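PDB 3H7O: group 3 allergen SMIPP-S Yv6023A04 from Sarcoptes scabiei type hominis, which is an inactivated paralogue of the trypsin-like serine proteases, keeping their fold but probably lacking the endopeptidase activity generally assigned to the family. Local coordinates for residues Asp7-Pro12 against Gly103-Pro108; Gly30-Gln35 against Arg97-Asp102; Val150-Cys155 against Leu166-Ala171; Thr157-Ile162 against Pro208-Lys213. The protein carries 3 engineered substitutions. All coordinates share one frame; numbering follows the deposited sequence.

Contact 1. Residues Asp7-Pro12 against Gly103-Pro108; sequences DIKQVP and GLKSKP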
# COMPACT_ATOMS: atom_id res chain seq x y z
N ASP A 7 -3.89 -11.18 11.99
CA ASP A 7 -5.32 -10.85 12.02
C ASP A 7 -5.55 -9.40 11.61
O ASP A 7 -4.75 -8.52 11.95
CB ASP A 7 -5.92 -11.13 13.40
CG ASP A 7 -7.44 -11.18 13.37
OD1 ASP A 7 -7.99 -12.29 13.23
OD2 ASP A 7 -8.08 -10.11 13.45
N ILE A 8 -6.64 -9.16 10.89
CA ILE A 8 -6.97 -7.81 10.42
C ILE A 8 -7.09 -6.79 11.56
O ILE A 8 -6.77 -5.61 11.38
CB ILE A 8 -8.23 -7.80 9.48
CG1 ILE A 8 -8.43 -6.42 8.83
CG2 ILE A 8 -9.49 -8.25 10.22
CD1 ILE A 8 -7.28 -5.99 7.91
N LYS A 9 -7.49 -7.25 12.74
CA LYS A 9 -7.64 -6.38 13.90
C LYS A 9 -6.32 -5.78 14.40
O LYS A 9 -6.32 -4.80 15.15
CB LYS A 9 -8.40 -7.09 15.02
CG LYS A 9 -9.90 -7.20 14.74
CD LYS A 9 -10.71 -7.66 15.94
CE LYS A 9 -10.71 -6.64 17.09
NZ LYS A 9 -11.17 -5.27 16.72
N GLN A 10 -5.19 -6.37 13.98
CA GLN A 10 -3.86 -5.83 14.28
C GLN A 10 -3.50 -4.66 13.37
O GLN A 10 -2.80 -3.73 13.78
CB GLN A 10 -2.79 -6.92 14.15
CG GLN A 10 -2.90 -8.03 15.18
CD GLN A 10 -2.62 -7.55 16.59
OE1 GLN A 10 -3.53 -7.50 17.42
NE2 GLN A 10 -1.37 -7.20 16.86
N VAL A 11 -3.98 -4.72 12.13
CA VAL A 11 -3.69 -3.70 11.12
C VAL A 11 -4.98 -3.30 10.38
O VAL A 11 -5.09 -3.45 9.17
CB VAL A 11 -2.59 -4.19 10.12
CG1 VAL A 11 -1.22 -4.19 10.80
CG2 VAL A 11 -2.90 -5.58 9.58
N PRO A 12 -5.97 -2.76 11.13
CA PRO A 12 -7.34 -2.57 10.62
C PRO A 12 -7.50 -1.53 9.51
O PRO A 12 -8.59 -1.41 8.94
CB PRO A 12 -8.12 -2.14 11.87
CG PRO A 12 -7.11 -1.51 12.74
CD PRO A 12 -5.85 -2.28 12.52
N GLY A 103 -14.53 0.49 13.40
CA GLY A 103 -13.49 0.89 14.35
C GLY A 103 -12.73 -0.27 14.96
O GLY A 103 -11.97 -0.09 15.91
N LEU A 104 -12.92 -1.46 14.40
CA LEU A 104 -12.37 -2.70 14.93
C LEU A 104 -11.63 -3.49 13.84
O LEU A 104 -10.40 -3.59 13.86
CB LEU A 104 -13.48 -3.55 15.56
CG LEU A 104 -14.34 -2.91 16.67
CD1 LEU A 104 -15.65 -3.68 16.89
CD2 LEU A 104 -13.56 -2.77 17.98
N LYS A 105 -12.38 -4.03 12.89
CA LYS A 105 -11.79 -4.72 11.75
C LYS A 105 -11.41 -3.72 10.67
O LYS A 105 -10.57 -4.01 9.81
CB LYS A 105 -12.75 -5.75 11.17
CG LYS A 105 -13.01 -6.96 12.06
CD LYS A 105 -14.02 -7.88 11.39
CE LYS A 105 -14.05 -9.25 12.03
NZ LYS A 105 -14.70 -10.24 11.13
N SER A 106 -12.03 -2.54 10.71
CA SER A 106 -11.74 -1.47 9.76
C SER A 106 -11.67 -0.12 10.46
O SER A 106 -12.62 0.32 11.11
CB SER A 106 -12.77 -1.44 8.62
OG SER A 106 -14.09 -1.40 9.13
N LYS A 107 -10.51 0.52 10.35
CA LYS A 107 -10.20 1.73 11.09
C LYS A 107 -9.22 2.55 10.26
O LYS A 107 -8.34 1.98 9.63
CB LYS A 107 -9.57 1.35 12.44
CG LYS A 107 -9.47 2.47 13.46
CD LYS A 107 -8.79 2.00 14.73
CE LYS A 107 -8.43 3.18 15.62
NZ LYS A 107 -8.09 2.76 17.00
N PRO A 108 -9.38 3.88 10.23
CA PRO A 108 -8.42 4.66 9.45
C PRO A 108 -7.05 4.71 10.11
O PRO A 108 -6.94 4.67 11.34
CB PRO A 108 -9.05 6.06 9.42
CG PRO A 108 -10.46 5.89 9.89
CD PRO A 108 -10.42 4.73 10.82
O HOH W 1 -8.44 -3.11 15.69

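Contact 2. Residues Gly30-Gln35 against Arg97-Asp102; sequences GAILSQ and RPLKLD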
# COMPACT_ATOMS: atom_id res chain seq x y z
N GLY A 30 -3.72 -1.35 0.10
CA GLY A 30 -4.21 -0.00 0.29
C GLY A 30 -4.39 0.30 1.77
O GLY A 30 -4.39 -0.62 2.60
N ALA A 31 -4.55 1.58 2.10
CA ALA A 31 -4.79 2.01 3.47
C ALA A 31 -6.06 2.86 3.58
O ALA A 31 -6.29 3.76 2.77
CB ALA A 31 -3.60 2.80 4.00
N ILE A 32 -6.87 2.58 4.60
CA ILE A 32 -8.04 3.41 4.89
C ILE A 32 -7.56 4.74 5.48
O ILE A 32 -6.88 4.76 6.50
CB ILE A 32 -9.00 2.72 5.88
CG1 ILE A 32 -9.52 1.40 5.30
CG2 ILE A 32 -10.17 3.64 6.25
CD1 ILE A 32 -10.26 0.52 6.31
N LEU A 33 -7.91 5.84 4.81
CA LEU A 33 -7.66 7.18 5.33
C LEU A 33 -8.89 7.72 6.07
O LEU A 33 -8.77 8.50 7.01
CB LEU A 33 -7.28 8.14 4.20
CG LEU A 33 -5.99 7.84 3.41
CD1 LEU A 33 -5.89 8.79 2.22
CD2 LEU A 33 -4.76 7.96 4.31
N SER A 34 -10.07 7.30 5.60
CA SER A 34 -11.36 7.59 6.23
C SER A 34 -12.41 6.72 5.53
O SER A 34 -12.07 5.92 4.66
CB SER A 34 -11.73 9.07 6.10
OG SER A 34 -12.11 9.39 4.77
N GLN A 35 -13.68 6.88 5.89
CA GLN A 35 -14.76 6.11 5.25
C GLN A 35 -14.90 6.44 3.75
O GLN A 35 -15.49 5.67 3.00
CB GLN A 35 -16.10 6.32 5.96
CG GLN A 35 -16.68 7.73 5.81
CD GLN A 35 -17.99 7.92 6.55
OE1 GLN A 35 -18.79 7.00 6.66
NE2 GLN A 35 -18.20 9.13 7.04
N ARG A 97 -20.05 5.61 -2.11
CA ARG A 97 -20.72 4.94 -0.99
C ARG A 97 -19.62 4.62 0.02
O ARG A 97 -18.62 3.99 -0.34
CB ARG A 97 -21.41 3.66 -1.48
CG ARG A 97 -22.30 2.95 -0.45
CD ARG A 97 -21.57 1.81 0.27
NE ARG A 97 -22.51 1.06 1.09
CZ ARG A 97 -22.78 1.33 2.37
NH1 ARG A 97 -22.17 2.33 2.99
NH2 ARG A 97 -23.67 0.59 3.02
N PRO A 98 -19.78 5.07 1.28
CA PRO A 98 -18.65 4.99 2.22
C PRO A 98 -18.36 3.58 2.72
O PRO A 98 -19.25 2.74 2.73
CB PRO A 98 -19.10 5.88 3.38
CG PRO A 98 -20.59 5.82 3.35
CD PRO A 98 -21.00 5.62 1.91
N LEU A 99 -17.12 3.35 3.12
CA LEU A 99 -16.76 2.11 3.82
C LEU A 99 -17.53 2.05 5.14
O LEU A 99 -17.67 3.07 5.82
CB LEU A 99 -15.26 2.07 4.12
CG LEU A 99 -14.25 2.18 2.97
CD1 LEU A 99 -12.84 2.39 3.52
CD2 LEU A 99 -14.30 0.95 2.06
N LYS A 100 -18.04 0.87 5.47
CA LYS A 100 -18.74 0.65 6.74
C LYS A 100 -17.73 0.37 7.85
O LYS A 100 -17.55 -0.77 8.29
CB LYS A 100 -19.73 -0.52 6.62
CG LYS A 100 -20.89 -0.27 5.67
CD LYS A 100 -21.92 -1.39 5.75
CE LYS A 100 -22.78 -1.29 7.01
NZ LYS A 100 -23.97 -2.18 6.95
N LEU A 101 -17.06 1.43 8.31
CA LEU A 101 -16.04 1.31 9.34
C LEU A 101 -16.68 0.94 10.68
O LEU A 101 -17.67 1.54 11.10
CB LEU A 101 -15.23 2.60 9.47
CG LEU A 101 -14.58 3.18 8.20
CD1 LEU A 101 -13.86 4.48 8.53
CD2 LEU A 101 -13.63 2.19 7.55
N ASP A 102 -16.11 -0.06 11.34
CA ASP A 102 -16.62 -0.51 12.63
C ASP A 102 -15.65 -0.14 13.76
O ASP A 102 -15.91 -0.45 14.93
CB ASP A 102 -16.89 -2.02 12.61
CG ASP A 102 -15.63 -2.85 12.46
OD1 ASP A 102 -14.52 -2.28 12.33
OD2 ASP A 102 -15.74 -4.10 12.49

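Contact 3. Residues Val150-Cys155 against Leu166-Ala171; sequences VDLDEC and LQVFCA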
# COMPACT_ATOMS: atom_id res chain seq x y z
N VAL A 150 16.60 1.26 6.18
CA VAL A 150 18.01 1.32 5.80
C VAL A 150 18.36 2.66 5.15
O VAL A 150 17.47 3.44 4.80
CB VAL A 150 18.43 0.12 4.90
CG1 VAL A 150 18.23 -1.20 5.64
CG2 VAL A 150 17.65 0.12 3.58
N ASP A 151 19.65 2.93 4.99
CA ASP A 151 20.14 4.19 4.43
C ASP A 151 19.68 4.38 2.99
O ASP A 151 19.88 3.51 2.14
CB ASP A 151 21.67 4.26 4.51
CG ASP A 151 22.21 5.59 4.02
OD1 ASP A 151 22.03 6.61 4.73
OD2 ASP A 151 22.84 5.62 2.94
N LEU A 152 19.07 5.53 2.71
CA LEU A 152 18.48 5.81 1.40
C LEU A 152 19.49 5.87 0.25
O LEU A 152 19.25 5.28 -0.80
CB LEU A 152 17.63 7.09 1.44
CG LEU A 152 16.87 7.48 0.17
CD1 LEU A 152 15.99 6.32 -0.35
CD2 LEU A 152 16.02 8.70 0.44
N ASP A 153 20.60 6.58 0.45
CA ASP A 153 21.65 6.67 -0.57
C ASP A 153 22.27 5.29 -0.86
O ASP A 153 22.55 4.96 -2.01
CB ASP A 153 22.73 7.69 -0.17
CG ASP A 153 22.26 9.14 -0.34
OD1 ASP A 153 21.19 9.39 -0.94
OD2 ASP A 153 22.98 10.05 0.12
N GLU A 154 22.45 4.51 0.20
CA GLU A 154 22.88 3.11 0.12
C GLU A 154 21.86 2.26 -0.65
O GLU A 154 22.24 1.40 -1.46
CB GLU A 154 23.10 2.57 1.54
CG GLU A 154 23.29 1.07 1.68
CD GLU A 154 23.65 0.66 3.10
OE1 GLU A 154 24.56 1.27 3.69
OE2 GLU A 154 23.02 -0.29 3.62
N CYS A 155 20.58 2.50 -0.40
CA CYS A 155 19.50 1.81 -1.11
C CYS A 155 19.47 2.18 -2.59
O CYS A 155 19.22 1.33 -3.44
CB CYS A 155 18.16 2.11 -0.44
SG CYS A 155 16.70 1.43 -1.29
N LEU A 166 13.10 11.46 -4.45
CA LEU A 166 13.39 12.01 -3.14
C LEU A 166 12.33 11.62 -2.11
O LEU A 166 12.58 11.65 -0.90
CB LEU A 166 13.49 13.54 -3.22
CG LEU A 166 14.70 14.12 -3.96
CD1 LEU A 166 14.45 15.58 -4.35
CD2 LEU A 166 15.95 14.00 -3.11
N GLN A 167 11.15 11.23 -2.60
CA GLN A 167 10.01 11.00 -1.73
C GLN A 167 9.81 9.52 -1.37
O GLN A 167 8.68 9.03 -1.31
CB GLN A 167 8.74 11.59 -2.36
CG GLN A 167 8.71 13.12 -2.42
CD GLN A 167 9.54 13.69 -3.56
OE1 GLN A 167 9.66 13.09 -4.62
NE2 GLN A 167 10.11 14.87 -3.33
N VAL A 168 10.91 8.83 -1.12
CA VAL A 168 10.86 7.42 -0.72
C VAL A 168 11.76 7.14 0.49
O VAL A 168 12.61 7.95 0.85
CB VAL A 168 11.24 6.45 -1.89
CG1 VAL A 168 10.28 6.59 -3.08
CG2 VAL A 168 12.70 6.62 -2.33
N PHE A 169 11.52 6.01 1.14
CA PHE A 169 12.49 5.43 2.05
C PHE A 169 12.59 3.93 1.77
O PHE A 169 11.71 3.35 1.11
CB PHE A 169 12.17 5.71 3.53
CG PHE A 169 10.95 5.00 4.05
CD1 PHE A 169 9.70 5.60 3.98
CD2 PHE A 169 11.05 3.74 4.62
CE1 PHE A 169 8.56 4.95 4.46
CE2 PHE A 169 9.92 3.07 5.11
CZ PHE A 169 8.68 3.68 5.03
N CYS A 170 13.65 3.32 2.27
CA CYS A 170 13.86 1.89 2.07
C CYS A 170 13.90 1.15 3.39
O CYS A 170 14.30 1.71 4.42
CB CYS A 170 15.15 1.65 1.29
SG CYS A 170 15.16 2.38 -0.36
N ALA A 171 13.48 -0.11 3.36
CA ALA A 171 13.48 -0.96 4.54
C ALA A 171 13.67 -2.41 4.13
O ALA A 171 13.34 -2.80 3.00
CB ALA A 171 12.18 -0.78 5.32
O HOH W 2 15.57 4.90 3.44

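Contact 4. Residues Thr157-Ile162 against Pro208-Lys213; sequences TKYGPI and PEVFTK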
# COMPACT_ATOMS: atom_id res chain seq x y z
N THR A 157 22.05 3.12 -4.54
CA THR A 157 23.15 2.47 -5.26
C THR A 157 22.85 0.99 -5.54
O THR A 157 23.24 0.46 -6.58
CB THR A 157 24.56 2.69 -4.61
OG1 THR A 157 25.52 1.79 -5.18
CG2 THR A 157 24.53 2.47 -3.11
N LYS A 158 22.12 0.34 -4.63
CA LYS A 158 21.71 -1.05 -4.83
C LYS A 158 20.70 -1.20 -5.97
O LYS A 158 20.71 -2.20 -6.69
CB LYS A 158 21.14 -1.65 -3.54
CG LYS A 158 22.21 -2.02 -2.53
CD LYS A 158 21.62 -2.55 -1.24
CE LYS A 158 22.72 -2.90 -0.26
NZ LYS A 158 22.18 -3.51 0.99
N TYR A 159 19.85 -0.19 -6.15
CA TYR A 159 18.88 -0.18 -7.24
C TYR A 159 19.48 0.21 -8.59
O TYR A 159 18.84 0.07 -9.63
CB TYR A 159 17.68 0.70 -6.89
CG TYR A 159 16.58 -0.07 -6.20
CD1 TYR A 159 16.66 -0.39 -4.84
CD2 TYR A 159 15.45 -0.49 -6.90
CE1 TYR A 159 15.65 -1.11 -4.20
CE2 TYR A 159 14.43 -1.20 -6.28
CZ TYR A 159 14.53 -1.51 -4.93
OH TYR A 159 13.51 -2.22 -4.32
N GLY A 160 20.72 0.70 -8.56
CA GLY A 160 21.51 0.96 -9.76
C GLY A 160 20.86 1.90 -10.76
O GLY A 160 20.61 3.06 -10.44
N PRO A 161 20.57 1.40 -11.97
CA PRO A 161 19.99 2.23 -13.04
C PRO A 161 18.52 2.58 -12.84
O PRO A 161 17.98 3.38 -13.60
CB PRO A 161 20.16 1.36 -14.29
CG PRO A 161 20.15 -0.04 -13.77
CD PRO A 161 20.84 0.03 -12.43
N ILE A 162 17.88 1.98 -11.83
CA ILE A 162 16.47 2.26 -11.52
C ILE A 162 16.35 3.55 -10.71
O ILE A 162 16.88 3.64 -9.59
CB ILE A 162 15.80 1.08 -10.76
CG1 ILE A 162 15.66 -0.14 -11.69
CG2 ILE A 162 14.44 1.49 -10.19
CD1 ILE A 162 15.19 -1.42 -10.99
N PRO A 208 16.66 -3.88 -1.13
CA PRO A 208 15.71 -3.54 -0.08
C PRO A 208 14.35 -3.21 -0.68
O PRO A 208 14.24 -2.96 -1.88
CB PRO A 208 16.30 -2.27 0.55
CG PRO A 208 17.70 -2.16 0.03
CD PRO A 208 17.69 -2.84 -1.30
N GLU A 209 13.31 -3.23 0.15
CA GLU A 209 11.99 -2.79 -0.26
C GLU A 209 11.95 -1.26 -0.30
O GLU A 209 12.63 -0.60 0.49
CB GLU A 209 10.91 -3.34 0.68
CG GLU A 209 10.88 -4.87 0.80
CD GLU A 209 10.57 -5.60 -0.52
OE1 GLU A 209 9.93 -5.00 -1.41
OE2 GLU A 209 10.96 -6.78 -0.65
N VAL A 210 11.17 -0.71 -1.23
CA VAL A 210 11.03 0.74 -1.35
C VAL A 210 9.61 1.15 -1.03
O VAL A 210 8.64 0.49 -1.42
CB VAL A 210 11.44 1.25 -2.76
CG1 VAL A 210 11.25 2.78 -2.88
CG2 VAL A 210 12.88 0.89 -3.05
N PHE A 211 9.49 2.26 -0.30
CA PHE A 211 8.20 2.78 0.15
C PHE A 211 8.11 4.25 -0.19
O PHE A 211 9.04 5.00 0.06
CB PHE A 211 8.06 2.59 1.66
CG PHE A 211 8.14 1.16 2.10
CD1 PHE A 211 6.99 0.38 2.18
CD2 PHE A 211 9.37 0.57 2.41
CE1 PHE A 211 7.05 -0.96 2.57
CE2 PHE A 211 9.45 -0.76 2.79
CZ PHE A 211 8.28 -1.53 2.88
N THR A 212 6.98 4.65 -0.76
CA THR A 212 6.69 6.06 -0.96
C THR A 212 6.48 6.68 0.42
O THR A 212 5.69 6.17 1.22
CB THR A 212 5.43 6.25 -1.83
OG1 THR A 212 5.67 5.69 -3.13
CG2 THR A 212 5.11 7.74 -1.99
N LYS A 213 7.21 7.76 0.68
CA LYS A 213 7.18 8.44 1.96
C LYS A 213 5.90 9.27 2.09
O LYS A 213 5.74 10.29 1.42
CB LYS A 213 8.43 9.31 2.09
CG LYS A 213 8.64 9.98 3.43
CD LYS A 213 10.11 10.37 3.65
CE LYS A 213 10.69 11.15 2.47
NZ LYS A 213 11.73 12.13 2.91

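Contact 1. Residues Asp7-Pro12 against Gly103-Pro108
The carbonyl oxygen Pro12 O takes two donors from the segment 103-108. The amide Lys107 N reaches it at 3.1 Å with an N-H...O angle of 153°, approaching from 66° above the carbonyl plane and so away from the lone-pair directions, while Ser106 CA adds a CH...O contact at 3.3 Å. Beside this bond the Pro12 ring lies alongside the Lys107 side chain, its CG 3.8 Å from Lys107 CB, and the ring's CB comes against Leu104 O. A water links the two backbones further along, donating to Lys9 O (2.8 Å) and to Leu104 O (2.7 Å). The Lys9 chain runs beside Leu104, both pointing the same way; the bend at the third torsion (chi3 66°), followed by another at the fourth, folds the end of the lysine back beside the leucine. Ile8 meets Lys105 nearly at a right angle and sets its CG1 3.4 Å from Lys105 O. An Asx turn, in which Asp7 OD2 accepts from Lys9 N, shapes the start of the segment 7-12. Ser106 OG is hydrogen-bonded to Glu58. Residues 7-12 lead from strand 4-5 of one sheet into strand 14-19 of the six-stranded barrel, and they pack here on the connection between strands 91-95 and 123-128, the barrel-to-barrel crossing of the chymotrypsin fold.

Contact 2. Residues Gly30-Gln35 against Arg97-Asp102
Gln35 gives the largest share of the interface and meets three residues of 97-102. Its carbonyl oxygen, Gln35 O, accepts from Leu99 N at 2.8 Å, in the carbonyl plane and on a lone pair, with an N-H...O angle of 159°. The side chain starts between the backbone N and the carbonyl carbon (chi1 69°) and then runs extended, which lays it alongside the Pro98 ring, both pointing the same way. The amide oxygen Gln35 OE1 sits 3.5 Å from Pro98 CB, with CG and CD of the same glutamine also touching that carbon. Leu101 covers the start of the residue: its CD1 lies 3.6 Å from Gln35 N and also touches Gln35 CB. Segment 30-35 is the end of strand 26-32 and the turn that leads into strand 37-40, two neighbours in the N-terminal barrel of the chymotrypsin fold, and 97-102 is the chain leaving that barrel after strand 91-95. The two leucines close in on Ile32 from this leaving chain. Leu99 CD1 reaches Ile32 CG1 at 3.9 Å, the two side chains meeting at a slant, and the same methyl packs on Ser34 O at 3.8 Å. Leu101 and Ile32 slide past each other in opposite directions, with Leu101 CD2 about equally near Ile32 CG2 and CD1 (each 4.0 Å). An inverse gamma turn centred on Lys100 lies between the leucines; Leu99 also touches Ile55 and Tyr57 of strand 54-57, and Leu101 touches Ser106 and Pro108.

Contact 3. Residues Val150-Cys155 against Leu166-Ala171
Cys155 and Cys170 are joined by a disulfide that ties helix 152-159 to strand 168-172, as in the C-terminal barrel of trypsin-like proteases, where this helix lies between two strands of the sheet. The bridge is the tight part of the contact. Cys155 SG stands anti to its own nitrogen (chi1 175°), aimed off the helix at the strand; with SG-SG at 2.0 Å and chi3 of -70°, the two CB atoms come within 3.5 Å of each other. Leu152, one turn earlier, lies across Val168 nearly at a right angle: its CD1 touches Val168 CG2 at 3.9 Å and the Cys170 sulfur, while CD2 rests 3.5 Å from Val168 O. Val210 of the next strand touches both Val168 and Cys170, and Pro208 packs on Cys155. The looser side is at Val150, where strand 143-150 gives out. Val150 N still donates to Cys170 O, from 41° above the carbonyl plane, and Val150 CG2 packs on Cys170 CB. Asp151 faces away into solvent as the helix N-cap, its OD2 accepting from Glu154 N on the anti side. The backbones have parted enough here for a water to fit between them, donating to Val150 O at 2.8 Å and accepting from Cys170 N at 2.7 Å.

Contact 4. Residues Thr157-Ile162 against Pro208-Lys213
The Tyr159 ring points from the end of helix 152-159 straight at the start of strand 209-213. Its hydroxyl, Tyr159 OH, donates to Pro208 O at 2.7 Å, and the C=O...donor angle of 168° puts it almost in line with the carbonyl bond. That oxygen lies at the edge of the ring, in its plane, so that Tyr159 CE1 also comes within 3.3 Å of Pro208 O. Val210 slides past the tyrosine in the opposite direction, its methyl CG2 placed obliquely to the ring, 3.5 Å from Tyr159 CZ and 3.4 Å from Tyr159 OH. This methyl, the one that meets the phenol, stands anti to the valine's carbonyl carbon, beside the backbone N. Pro208 presents its CD to Tyr159 CE1 at 3.9 Å, and the same carbon meets Lys158 CD at 3.9 Å, the extended lysine crossing the proline ring at about a right angle. Thus one proline is covered by two consecutive helix residues and also grips the tyrosine through its carbonyl. After Tyr159 the helix stops at Gly160, which has positive phi and is the second residue of a type II' turn from Tyr159 to Ile162, closed by Ile162 N on Tyr159 O. This is the intermediate helix of the chymotrypsin fold, and its tyrosine joins it to the start of the strand that probably corresponds to one lining the S1 specificity pocket in trypsin-like enzymes.

How the contacts relate
Contacts 1 and 2 form one patch, their centres 11 Å apart: 30-35/97-102 is nested within the loop closed by 7-12/103-108, and Pro12 O packs on Ile32 CD1 at 3.7 Å. Contacts 3 and 4, centred 7 Å apart, share helix 152-159, and their strands pair in the sheet through Gln167 O to Lys213 N (2.8 Å) and Phe169 O to Phe211 N (2.9 Å). About 28 to 30 Å separates the centres of the two groups. Contact 4 probably borders the region that corresponds to the S1 pocket of active relatives; here Glu209 forms a salt bridge with Arg203, and its side chain lies about 3 Å from a glycerol, probably from the crystallisation liquor.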